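Local coordinates for mitochondrial enolase superfamily member 1 (Homo sapiens, PDB 4A35), which catalyses the magnesium-dependent dehydration of L-fuconate to 2-keto-3-deoxy-L-fuconate, a step in the catabolism of L-fucose, at residues 9-14 against 39-44; 17-22 against 390-395; 234-239 against 269-274; 301-306 against 325-330. All coordinates share one frame; numbering follows the deposited sequence.

Contact 1. Residues 9-14 against 39-44; sequences RLSVRD and YVVIET
Residues 9-14 and 39-44 pair as antiparallel neighbours, from Arg-9 beside Glu-43 to Arg-13 beside Tyr-39, in the three-stranded sheet of the N-terminal domain. Ser-11 N reaches Val-41 O at 2.9 Å and Val-41 N returns to Ser-11 O; Arg-13 and Tyr-39 make the same exchange. Next to the bond from Glu-43 N to Arg-9 O, a salt bridge forms: NH1 of Arg-9 meets the anti side of Glu-43 OE1 at 2.8 Å, the flat groups turned 71° apart. Bends at the second and third torsions bring Arg-9 NH1 back alongside Glu-43, 3.5 Å from its CB.

Further along this face, Arg-13 and Tyr-39 run side by side. Arg-13 NH2 stands near the ring plane, 3.5 Å from Tyr-39 CE2, while Glu-421 takes NH1. One water accepts from Arg-13 NE, donates to Tyr-39 O and bonds Ser-11 OG, stitching both strands together.

The other face is apolar: Leu-10 CD1 touches Ile-42 CG2 at 3.7 Å, and Val-12 CG2 lies 4.0 Å from Val-40 CG2. Helices 63-73 and 110-131 lie against it, whereas helix 421-427 meets Arg-13 and Tyr-39. A three-stranded meander packed on helices is typical of the enolase-superfamily N-terminal domain.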
# COMPACT_ATOMS: atom_id res chain seq x y z
N ARG A 9 9.72 -27.19 -6.20
CA ARG A 9 9.10 -27.05 -4.88
C ARG A 9 9.27 -25.66 -4.32
O ARG A 9 10.26 -24.98 -4.58
CB ARG A 9 9.69 -28.05 -3.85
CG ARG A 9 9.62 -29.54 -4.21
CD ARG A 9 10.97 -30.21 -4.02
NE ARG A 9 11.28 -31.16 -5.10
CZ ARG A 9 12.51 -31.44 -5.53
NH1 ARG A 9 13.57 -30.85 -4.98
NH2 ARG A 9 12.69 -32.31 -6.51
N LEU A 10 8.29 -25.25 -3.51
CA LEU A 10 8.35 -23.99 -2.78
C LEU A 10 7.77 -24.26 -1.38
O LEU A 10 6.69 -24.86 -1.26
CB LEU A 10 7.57 -22.86 -3.48
CG LEU A 10 7.59 -21.46 -2.78
CD1 LEU A 10 7.50 -20.34 -3.80
CD2 LEU A 10 6.42 -21.30 -1.72
N SER A 11 8.45 -23.78 -0.37
CA SER A 11 7.94 -23.82 0.99
C SER A 11 8.03 -22.40 1.56
O SER A 11 8.91 -21.62 1.18
CB SER A 11 8.70 -24.84 1.85
OG SER A 11 9.99 -24.37 2.22
N VAL A 12 7.10 -22.08 2.45
CA VAL A 12 7.11 -20.79 3.12
C VAL A 12 6.66 -21.03 4.54
O VAL A 12 5.65 -21.72 4.76
CB VAL A 12 6.29 -19.68 2.40
CG1 VAL A 12 4.85 -20.15 2.02
CG2 VAL A 12 6.27 -18.39 3.21
N ARG A 13 7.42 -20.47 5.49
CA ARG A 13 7.19 -20.65 6.91
C ARG A 13 7.20 -19.33 7.65
O ARG A 13 7.93 -18.41 7.30
CB ARG A 13 8.24 -21.63 7.48
CG ARG A 13 8.06 -23.11 6.97
CD ARG A 13 9.24 -23.96 7.40
NE ARG A 13 10.41 -23.62 6.56
CZ ARG A 13 11.60 -24.19 6.64
NH1 ARG A 13 11.85 -25.10 7.59
NH2 ARG A 13 12.57 -23.81 5.81
N ASP A 14 6.38 -19.26 8.69
CA ASP A 14 6.19 -18.11 9.58
C ASP A 14 7.23 -18.25 10.69
O ASP A 14 7.10 -19.17 11.51
CB ASP A 14 4.74 -18.17 10.12
CG ASP A 14 4.29 -16.99 10.94
OD1 ASP A 14 5.18 -16.25 11.46
OD2 ASP A 14 3.05 -16.83 11.12
N TYR A 39 9.75 -16.96 5.64
CA TYR A 39 10.97 -17.58 5.08
C TYR A 39 10.59 -18.53 3.99
O TYR A 39 9.86 -19.51 4.24
CB TYR A 39 11.73 -18.32 6.19
CG TYR A 39 13.03 -18.94 5.71
CD1 TYR A 39 14.05 -18.15 5.17
CD2 TYR A 39 13.26 -20.30 5.85
CE1 TYR A 39 15.26 -18.70 4.78
CE2 TYR A 39 14.47 -20.88 5.42
CZ TYR A 39 15.48 -20.06 4.92
OH TYR A 39 16.68 -20.59 4.52
N VAL A 40 11.10 -18.24 2.77
CA VAL A 40 10.81 -18.98 1.57
C VAL A 40 12.00 -19.84 1.15
O VAL A 40 13.13 -19.32 1.07
CB VAL A 40 10.42 -18.00 0.42
CG1 VAL A 40 10.16 -18.75 -0.90
CG2 VAL A 40 9.22 -17.13 0.82
N VAL A 41 11.73 -21.09 0.76
CA VAL A 41 12.76 -21.96 0.19
C VAL A 41 12.22 -22.56 -1.12
O VAL A 41 11.14 -23.15 -1.17
CB VAL A 41 13.29 -23.04 1.16
CG1 VAL A 41 14.37 -23.93 0.50
CG2 VAL A 41 13.81 -22.41 2.44
N ILE A 42 12.99 -22.38 -2.19
CA ILE A 42 12.61 -22.98 -3.48
C ILE A 42 13.69 -23.98 -3.87
O ILE A 42 14.89 -23.74 -3.64
CB ILE A 42 12.33 -21.96 -4.63
CG1 ILE A 42 13.61 -21.16 -5.00
CG2 ILE A 42 11.12 -21.06 -4.28
CD1 ILE A 42 13.41 -20.07 -6.22
N GLU A 43 13.25 -25.06 -4.51
CA GLU A 43 14.14 -26.11 -4.96
C GLU A 43 13.96 -26.30 -6.47
O GLU A 43 12.91 -25.95 -7.03
CB GLU A 43 13.85 -27.43 -4.21
CG GLU A 43 14.19 -27.38 -2.73
CD GLU A 43 13.85 -28.63 -1.93
OE1 GLU A 43 13.95 -29.74 -2.48
OE2 GLU A 43 13.45 -28.48 -0.75
N THR A 44 14.98 -26.86 -7.11
CA THR A 44 14.90 -27.17 -8.54
C THR A 44 14.99 -28.67 -8.70
O THR A 44 15.34 -29.38 -7.75
CB THR A 44 16.02 -26.49 -9.34
OG1 THR A 44 17.24 -27.17 -9.08
CG2 THR A 44 16.13 -24.97 -9.10
O HOH W 1 10.51 -22.24 4.02

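Contact 2. Residues 17-22 against 390-395; sequences FPTSLG and DHLHEH. With EDO (1,2-ethanediol), chain E.
With CG anti to the carbonyl carbon in both Phe-17 (chi1 -59°) and His-395 (chi1 -57°), the two rings advance from opposite directions into an offset stack, centroids 4.6 Å apart and planes inclined by 27°. The overlap is at the rim: Phe-17 CE1 lies over one imidazole face, 3.3 Å from His-395 CD2. Glu-394 CG covers the opposite face, and a hydrogen bond between His-395 ND1 and Ser-423 OG probably helps fix the ring's rotation. Leu-392 slides past Phe-17 and offers both methyls, CD1 at 3.9 Å from Phe-17 CD2 and CD2 at 4.0 Å from Phe-17 CD1.

The contact joins two loops, one following strand 7-16 of the N-terminal domain and the other following strand 386-388 of the barrel domain, and so belongs to the interdomain seam of the enolase fold. Pro-18 centres an inverse gamma turn that carries the chain on to Thr-19, whose OG1 is engaged by Tyr-35 N and Pro-33 O. In one of two modelled positions of His-391, and so less certainly, Thr-19 CG2 lies 3.8 Å from His-391 CD2, at the ring edge. A 1,2-ethanediol, probably from the crystallisation liquor, donates through O1 to Ser-20 O at 2.7 Å and is also bonded to His-24 O.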
# COMPACT_ATOMS: atom_id res chain seq x y z
N PHE A 17 10.82 -14.13 16.09
CA PHE A 17 11.74 -14.00 17.20
C PHE A 17 11.07 -13.12 18.26
O PHE A 17 10.58 -12.02 17.96
CB PHE A 17 13.14 -13.48 16.74
CG PHE A 17 13.77 -14.40 15.71
CD1 PHE A 17 14.56 -15.48 16.11
CD2 PHE A 17 13.54 -14.22 14.34
CE1 PHE A 17 15.10 -16.37 15.17
CE2 PHE A 17 14.07 -15.11 13.39
CZ PHE A 17 14.85 -16.18 13.81
N PRO A 18 11.17 -13.54 19.55
CA PRO A 18 10.49 -12.78 20.63
C PRO A 18 11.30 -11.56 21.12
O PRO A 18 11.59 -11.40 22.30
CB PRO A 18 10.31 -13.83 21.72
CG PRO A 18 11.52 -14.79 21.51
CD PRO A 18 11.69 -14.85 20.01
N THR A 19 11.66 -10.68 20.21
CA THR A 19 12.53 -9.55 20.56
C THR A 19 11.83 -8.54 21.51
O THR A 19 12.53 -7.86 22.27
CB THR A 19 13.12 -8.90 19.32
OG1 THR A 19 12.08 -8.61 18.45
CG2 THR A 19 14.12 -9.81 18.58
N SER A 20 10.46 -8.54 21.57
CA SER A 20 9.70 -7.65 22.47
C SER A 20 10.00 -8.02 23.95
O SER A 20 9.92 -7.16 24.85
CB SER A 20 8.20 -7.74 22.20
OG SER A 20 7.67 -9.01 22.51
N LEU A 21 10.40 -9.28 24.19
CA LEU A 21 10.73 -9.73 25.56
C LEU A 21 12.22 -9.43 25.94
O LEU A 21 12.61 -9.54 27.11
CB LEU A 21 10.41 -11.23 25.71
CG LEU A 21 8.93 -11.62 25.56
CD1 LEU A 21 8.72 -13.15 25.65
CD2 LEU A 21 8.05 -10.92 26.61
N GLY A 22 13.03 -9.06 24.95
CA GLY A 22 14.45 -8.76 25.13
C GLY A 22 14.68 -7.34 25.59
O GLY A 22 15.71 -7.06 26.20
N ASP A 390 22.72 -4.98 15.73
CA ASP A 390 23.40 -6.19 16.27
C ASP A 390 22.49 -7.42 16.58
O ASP A 390 22.96 -8.36 17.23
CB ASP A 390 24.17 -5.83 17.57
CG ASP A 390 23.31 -5.27 18.71
OD1 ASP A 390 22.23 -4.69 18.42
OD2 ASP A 390 23.75 -5.35 19.89
N HIS A 391 21.25 -7.41 16.06
CA HIS A 391 20.23 -8.45 16.26
C HIS A 391 20.33 -9.69 15.32
O HIS A 391 20.43 -9.51 14.11
CB HIS A 391 18.83 -7.82 16.01
CG HIS A 391 18.17 -7.12 17.17
ND1 HIS A 391 18.66 -5.93 17.69
CD2 HIS A 391 16.99 -7.41 17.78
CE1 HIS A 391 17.80 -5.56 18.62
NE2 HIS A 391 16.78 -6.42 18.71
N LEU A 392 20.21 -10.96 15.89
CA LEU A 392 19.82 -12.18 15.17
C LEU A 392 20.67 -12.71 14.01
O LEU A 392 20.24 -13.64 13.30
CB LEU A 392 18.38 -11.94 14.62
CG LEU A 392 17.29 -11.49 15.66
CD1 LEU A 392 15.94 -11.15 14.95
CD2 LEU A 392 17.13 -12.52 16.80
N HIS A 393 21.86 -12.18 13.83
CA HIS A 393 22.77 -12.67 12.79
C HIS A 393 23.17 -14.15 12.99
O HIS A 393 23.43 -14.82 12.00
CB HIS A 393 24.05 -11.81 12.73
CG HIS A 393 23.74 -10.36 12.54
ND1 HIS A 393 23.25 -9.87 11.34
CD2 HIS A 393 23.71 -9.36 13.46
CE1 HIS A 393 23.00 -8.58 11.54
NE2 HIS A 393 23.28 -8.23 12.80
N GLU A 394 23.15 -14.66 14.25
CA GLU A 394 23.48 -16.06 14.58
C GLU A 394 22.48 -17.06 13.93
O GLU A 394 22.78 -18.26 13.86
CB GLU A 394 23.56 -16.28 16.12
CG GLU A 394 22.25 -16.10 16.90
CD GLU A 394 21.86 -14.67 17.28
OE1 GLU A 394 22.45 -13.72 16.74
OE2 GLU A 394 20.98 -14.51 18.15
N HIS A 395 21.32 -16.57 13.41
CA HIS A 395 20.32 -17.45 12.80
C HIS A 395 20.51 -17.57 11.28
O HIS A 395 19.81 -18.35 10.65
CB HIS A 395 18.89 -16.98 13.13
CG HIS A 395 18.63 -16.90 14.61
ND1 HIS A 395 18.73 -18.02 15.42
CD2 HIS A 395 18.34 -15.83 15.39
CE1 HIS A 395 18.47 -17.60 16.65
NE2 HIS A 395 18.19 -16.31 16.68
C1 EDO E . 9.98 -3.78 24.42
O1 EDO E . 9.01 -4.75 24.03
C2 EDO E . 11.11 -3.79 23.39
O2 EDO E . 11.67 -5.10 23.35

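Contact 3. Residues 234-239 against 269-274; sequences RCQIIR and AKFKPL
Phe-271 presents one ring face to Cys-235, whose CB stands over the ring centre in a CH-pi contact, 3.5 Å from the centroid of the Phe-271 ring and only 11° off its normal. The sulfur is set obliquely, with Cys-235 SG 4.8 Å from the same centroid. Lys-270 CG covers the centre of the opposite face, so the ring is held between a helix side chain and its own neighbour. Gln-236 approaches differently. Its OE1 comes to the ring edge, 3.5 Å from Phe-271 CE1, with amide and ring planes 62° apart, while NE2 is kept by Asp-240.

Arg-239 grips the backbone behind the ring. With CG anti to the backbone N (chi1 -173°) and bends further out, the guanidinium arrives side-on: Arg-239 NE and NH2 each lie 2.9 Å from Phe-271 O, and that oxygen sits in the guanidinium plane. NH1 turns to Lys-246 O and Gly-243 O. A leucine here would probably leave Phe-271 O without both its donors and the turn at 269-272 less firmly tied to the helix.

The pairing belongs to the outer layer of the barrel domain. Helix 228-242 meets the turn that leaves helix 258-268; beneath them, Cys-235 and Phe-271 both touch Met-250 of strand 247-251, Cys-235 also reaches Val-222 of strand 219-223, and Arg-239 packs on Leu-248.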
# COMPACT_ATOMS: atom_id res chain seq x y z
N ARG A 234 17.74 11.42 26.26
CA ARG A 234 18.55 10.42 25.57
C ARG A 234 19.54 11.03 24.56
O ARG A 234 20.65 10.51 24.42
CB ARG A 234 17.67 9.33 24.93
CG ARG A 234 16.94 8.45 25.98
CD ARG A 234 16.15 7.33 25.31
NE ARG A 234 15.07 7.95 24.58
CZ ARG A 234 14.97 7.99 23.26
NH1 ARG A 234 15.83 7.30 22.50
NH2 ARG A 234 14.00 8.69 22.68
N CYS A 235 19.14 12.09 23.82
CA CYS A 235 20.03 12.75 22.86
C CYS A 235 21.18 13.41 23.62
O CYS A 235 22.31 13.32 23.18
CB CYS A 235 19.27 13.75 22.00
SG CYS A 235 18.20 12.97 20.77
N GLN A 236 20.89 14.01 24.79
CA GLN A 236 21.93 14.63 25.65
C GLN A 236 22.98 13.57 26.07
O GLN A 236 24.19 13.79 25.91
CB GLN A 236 21.33 15.30 26.89
CG GLN A 236 22.35 16.17 27.67
CD GLN A 236 22.83 17.33 26.83
OE1 GLN A 236 22.06 18.19 26.43
NE2 GLN A 236 24.09 17.34 26.47
N ILE A 237 22.52 12.42 26.54
CA ILE A 237 23.42 11.33 26.96
C ILE A 237 24.29 10.88 25.78
O ILE A 237 25.51 10.77 25.93
CB ILE A 237 22.64 10.16 27.61
CG1 ILE A 237 22.13 10.56 29.02
CG2 ILE A 237 23.49 8.86 27.66
CD1 ILE A 237 20.98 9.78 29.50
N ILE A 238 23.68 10.63 24.61
CA ILE A 238 24.46 10.12 23.48
C ILE A 238 25.47 11.19 23.02
O ILE A 238 26.65 10.87 22.87
CB ILE A 238 23.55 9.63 22.33
CG1 ILE A 238 22.68 8.42 22.82
CG2 ILE A 238 24.39 9.24 21.10
CD1 ILE A 238 21.50 8.07 21.77
N ARG A 239 25.01 12.42 22.79
CA ARG A 239 25.86 13.50 22.30
C ARG A 239 27.04 13.78 23.29
O ARG A 239 28.15 13.98 22.80
CB ARG A 239 25.02 14.77 21.98
CG ARG A 239 25.77 15.92 21.31
CD ARG A 239 26.64 15.49 20.14
NE ARG A 239 25.95 15.63 18.86
CZ ARG A 239 26.46 15.20 17.71
NH1 ARG A 239 27.61 14.55 17.69
NH2 ARG A 239 25.80 15.41 16.58
N ALA A 269 17.28 20.35 17.35
CA ALA A 269 18.35 20.80 16.48
C ALA A 269 19.66 21.09 17.25
O ALA A 269 20.74 20.94 16.66
CB ALA A 269 17.92 22.03 15.69
N LYS A 270 19.57 21.41 18.57
CA LYS A 270 20.76 21.70 19.38
C LYS A 270 21.71 20.48 19.42
O LYS A 270 22.89 20.67 19.62
CB LYS A 270 20.38 22.14 20.81
CG LYS A 270 19.58 21.10 21.63
CD LYS A 270 19.11 21.73 22.95
CE LYS A 270 18.17 20.87 23.76
NZ LYS A 270 17.73 21.59 25.00
N PHE A 271 21.19 19.26 19.19
CA PHE A 271 22.02 18.05 19.21
C PHE A 271 22.76 17.85 17.87
O PHE A 271 23.54 16.90 17.73
CB PHE A 271 21.17 16.81 19.59
CG PHE A 271 20.53 17.00 20.96
CD1 PHE A 271 21.31 17.04 22.12
CD2 PHE A 271 19.15 17.17 21.08
CE1 PHE A 271 20.73 17.24 23.37
CE2 PHE A 271 18.57 17.35 22.33
CZ PHE A 271 19.36 17.39 23.48
N LYS A 272 22.56 18.78 16.92
CA LYS A 272 23.18 18.76 15.59
C LYS A 272 23.04 17.39 14.89
O LYS A 272 24.04 16.78 14.46
CB LYS A 272 24.67 19.19 15.62
CG LYS A 272 24.95 20.49 16.39
CD LYS A 272 24.22 21.68 15.80
CE LYS A 272 24.77 22.99 16.35
NZ LYS A 272 23.82 24.11 16.11
N PRO A 273 21.78 16.94 14.71
CA PRO A 273 21.57 15.67 13.96
C PRO A 273 21.92 15.80 12.46
O PRO A 273 21.64 16.84 11.86
CB PRO A 273 20.06 15.41 14.14
CG PRO A 273 19.45 16.74 14.34
CD PRO A 273 20.49 17.55 15.12
N LEU A 274 22.58 14.79 11.87
CA LEU A 274 22.83 14.82 10.40
C LEU A 274 21.49 14.79 9.61
O LEU A 274 21.27 15.51 8.61
CB LEU A 274 23.72 13.64 9.99
CG LEU A 274 23.88 13.44 8.46
CD1 LEU A 274 24.66 14.63 7.83
CD2 LEU A 274 24.59 12.14 8.15

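Contact 4. Residues 301-306 against 325-330; sequences GIATGE and FLQIDS. With MG (magnesium ion), chain B.
A beta-alpha-beta unit of the TIM-type barrel, strand 301-304, helix 311-319 and strand 325-326, sets Ala-303 beside Phe-325 and runs straight into the magnesium site. Parallel pairing is carried by Phe-325 N to Ile-302 O at 3.1 Å, a weak bond from Thr-304 N to Phe-325 O at 3.4 Å, and Gln-327 N to Thr-304 O at 2.9 Å. Where the strand ends, Gly-305 has backbone angles that suit glycine, and a CB there would clash with Gln-327 O.

Gln-327 carries the polar side of the contact. Its CG is anti to the carbonyl carbon (chi1 -57°) and the chain then extends, laying the amide beside Ala-303 CB, 3.5 Å from Gln-327 OE1. A water lies 2.8 Å from Gln-327 OE1 and accepts from Glu-306 N, while NE2 bonds Glu-277, a metal ligand; Gln-327 is thus a second-shell residue. An alanine in its place would probably leave that water and the Glu-277 carboxylate each short of a partner.

Glu-306 OE1 binds magnesium at 2.1 Å, and OE2 takes a bond of 2.7 Å from a water that is itself on the metal. Two further waters, Asp-251 and Glu-277 complete the coordination. Asp-329, whose CB packs on Glu-306 O, bonds His-356, a predicted active-site residue, consistent with the His-Asp dyad of the mandelate racemase group.

Strand 275-277 flanks 301-304 on its other edge, helix 285-295 covers Ile-302, and helix 335-348 packs behind Leu-326 and Ile-328.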
# COMPACT_ATOMS: atom_id res chain seq x y z
N GLY A 301 19.12 17.41 7.35
CA GLY A 301 18.59 16.82 6.12
C GLY A 301 17.43 15.91 6.49
O GLY A 301 17.31 15.47 7.65
N ILE A 302 16.63 15.56 5.48
CA ILE A 302 15.50 14.64 5.69
C ILE A 302 15.88 13.32 5.06
O ILE A 302 16.41 13.30 3.94
CB ILE A 302 14.17 15.24 5.10
CG1 ILE A 302 13.50 16.21 6.13
CG2 ILE A 302 13.14 14.10 4.65
CD1 ILE A 302 14.34 17.31 6.90
N ALA A 303 15.63 12.22 5.78
CA ALA A 303 15.85 10.85 5.31
C ALA A 303 14.51 10.09 5.33
O ALA A 303 13.75 10.21 6.29
CB ALA A 303 16.86 10.10 6.21
N THR A 304 14.22 9.29 4.30
CA THR A 304 13.03 8.44 4.40
C THR A 304 13.17 7.31 3.42
O THR A 304 14.06 7.35 2.55
CB THR A 304 11.67 9.25 4.20
OG1 THR A 304 10.56 8.35 4.51
CG2 THR A 304 11.49 9.75 2.73
N GLY A 305 12.29 6.32 3.57
CA GLY A 305 12.24 5.24 2.60
C GLY A 305 12.04 3.83 3.09
O GLY A 305 11.62 2.99 2.29
N GLU A 306 12.39 3.51 4.35
CA GLU A 306 12.27 2.12 4.78
C GLU A 306 10.85 1.51 4.60
O GLU A 306 10.78 0.30 4.39
CB GLU A 306 12.69 1.94 6.25
CG GLU A 306 11.67 2.44 7.24
CD GLU A 306 12.20 2.35 8.64
OE1 GLU A 306 13.31 2.89 8.86
OE2 GLU A 306 11.57 1.70 9.50
N PHE A 325 18.55 12.14 1.95
CA PHE A 325 19.11 10.77 2.05
C PHE A 325 18.00 9.79 1.77
O PHE A 325 16.91 9.89 2.38
CB PHE A 325 19.68 10.50 3.45
CG PHE A 325 20.65 11.56 3.93
CD1 PHE A 325 20.19 12.68 4.63
CD2 PHE A 325 22.02 11.39 3.76
CE1 PHE A 325 21.10 13.63 5.15
CE2 PHE A 325 22.93 12.34 4.27
CZ PHE A 325 22.46 13.46 4.95
N LEU A 326 18.24 8.93 0.80
CA LEU A 326 17.18 7.99 0.35
C LEU A 326 17.46 6.64 0.94
O LEU A 326 18.50 6.05 0.68
CB LEU A 326 17.15 8.00 -1.20
CG LEU A 326 15.98 7.22 -1.84
CD1 LEU A 326 15.68 7.77 -3.24
CD2 LEU A 326 16.33 5.70 -1.95
N GLN A 327 16.47 6.09 1.66
CA GLN A 327 16.72 4.82 2.35
C GLN A 327 15.99 3.66 1.69
O GLN A 327 14.84 3.40 2.00
CB GLN A 327 16.31 4.98 3.83
CG GLN A 327 17.12 6.18 4.41
CD GLN A 327 16.72 6.58 5.76
OE1 GLN A 327 15.56 6.91 6.00
NE2 GLN A 327 17.71 6.60 6.65
N ILE A 328 16.73 2.91 0.86
CA ILE A 328 16.18 1.70 0.27
C ILE A 328 15.99 0.62 1.34
O ILE A 328 16.63 0.65 2.39
CB ILE A 328 17.07 1.16 -0.89
CG1 ILE A 328 18.48 0.72 -0.41
CG2 ILE A 328 17.02 2.10 -2.16
CD1 ILE A 328 19.38 -0.13 -1.50
N ASP A 329 15.08 -0.32 1.07
CA ASP A 329 14.91 -1.49 1.91
C ASP A 329 14.82 -2.72 0.98
O ASP A 329 14.09 -2.71 -0.02
CB ASP A 329 13.70 -1.39 2.83
CG ASP A 329 13.69 -2.63 3.73
OD1 ASP A 329 14.35 -2.60 4.78
OD2 ASP A 329 13.04 -3.63 3.35
N SER A 330 15.61 -3.75 1.31
CA SER A 330 15.76 -4.98 0.55
C SER A 330 14.47 -5.82 0.51
O SER A 330 14.33 -6.65 -0.37
CB SER A 330 16.90 -5.82 1.17
OG SER A 330 16.65 -6.21 2.52
MG MG B . 13.96 4.00 10.47
O HOH W 2 13.40 5.21 6.43
O HOH W 3 12.85 2.29 11.77
O HOH W 4 12.30 5.00 10.43
O HOH W 5 15.29 2.62 10.91

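From the N terminus, contact 1 closes first, a short loop that ties two strands of the N-terminal domain. Contact 2 starts just beyond residues 9-14, before 39-44 is reached, and closes only at 390-395. It therefore crosses contact 1 and joins the N-terminal domain to a late loop of the barrel domain. Within that long span, contacts 3 and 4 follow in series, each a local closure in the barrel: the first between helix 228-242 and the turn after helix 258-268, the second between adjacent strands. These two touch, Leu-274 O lying 3.1 Å from Gly-301 N, so the lead-in to strand 275-277 meets the start of strand 301-304, which runs on to the metal site. Contacts 1 and 3 lie on opposite sides of the chain's centre.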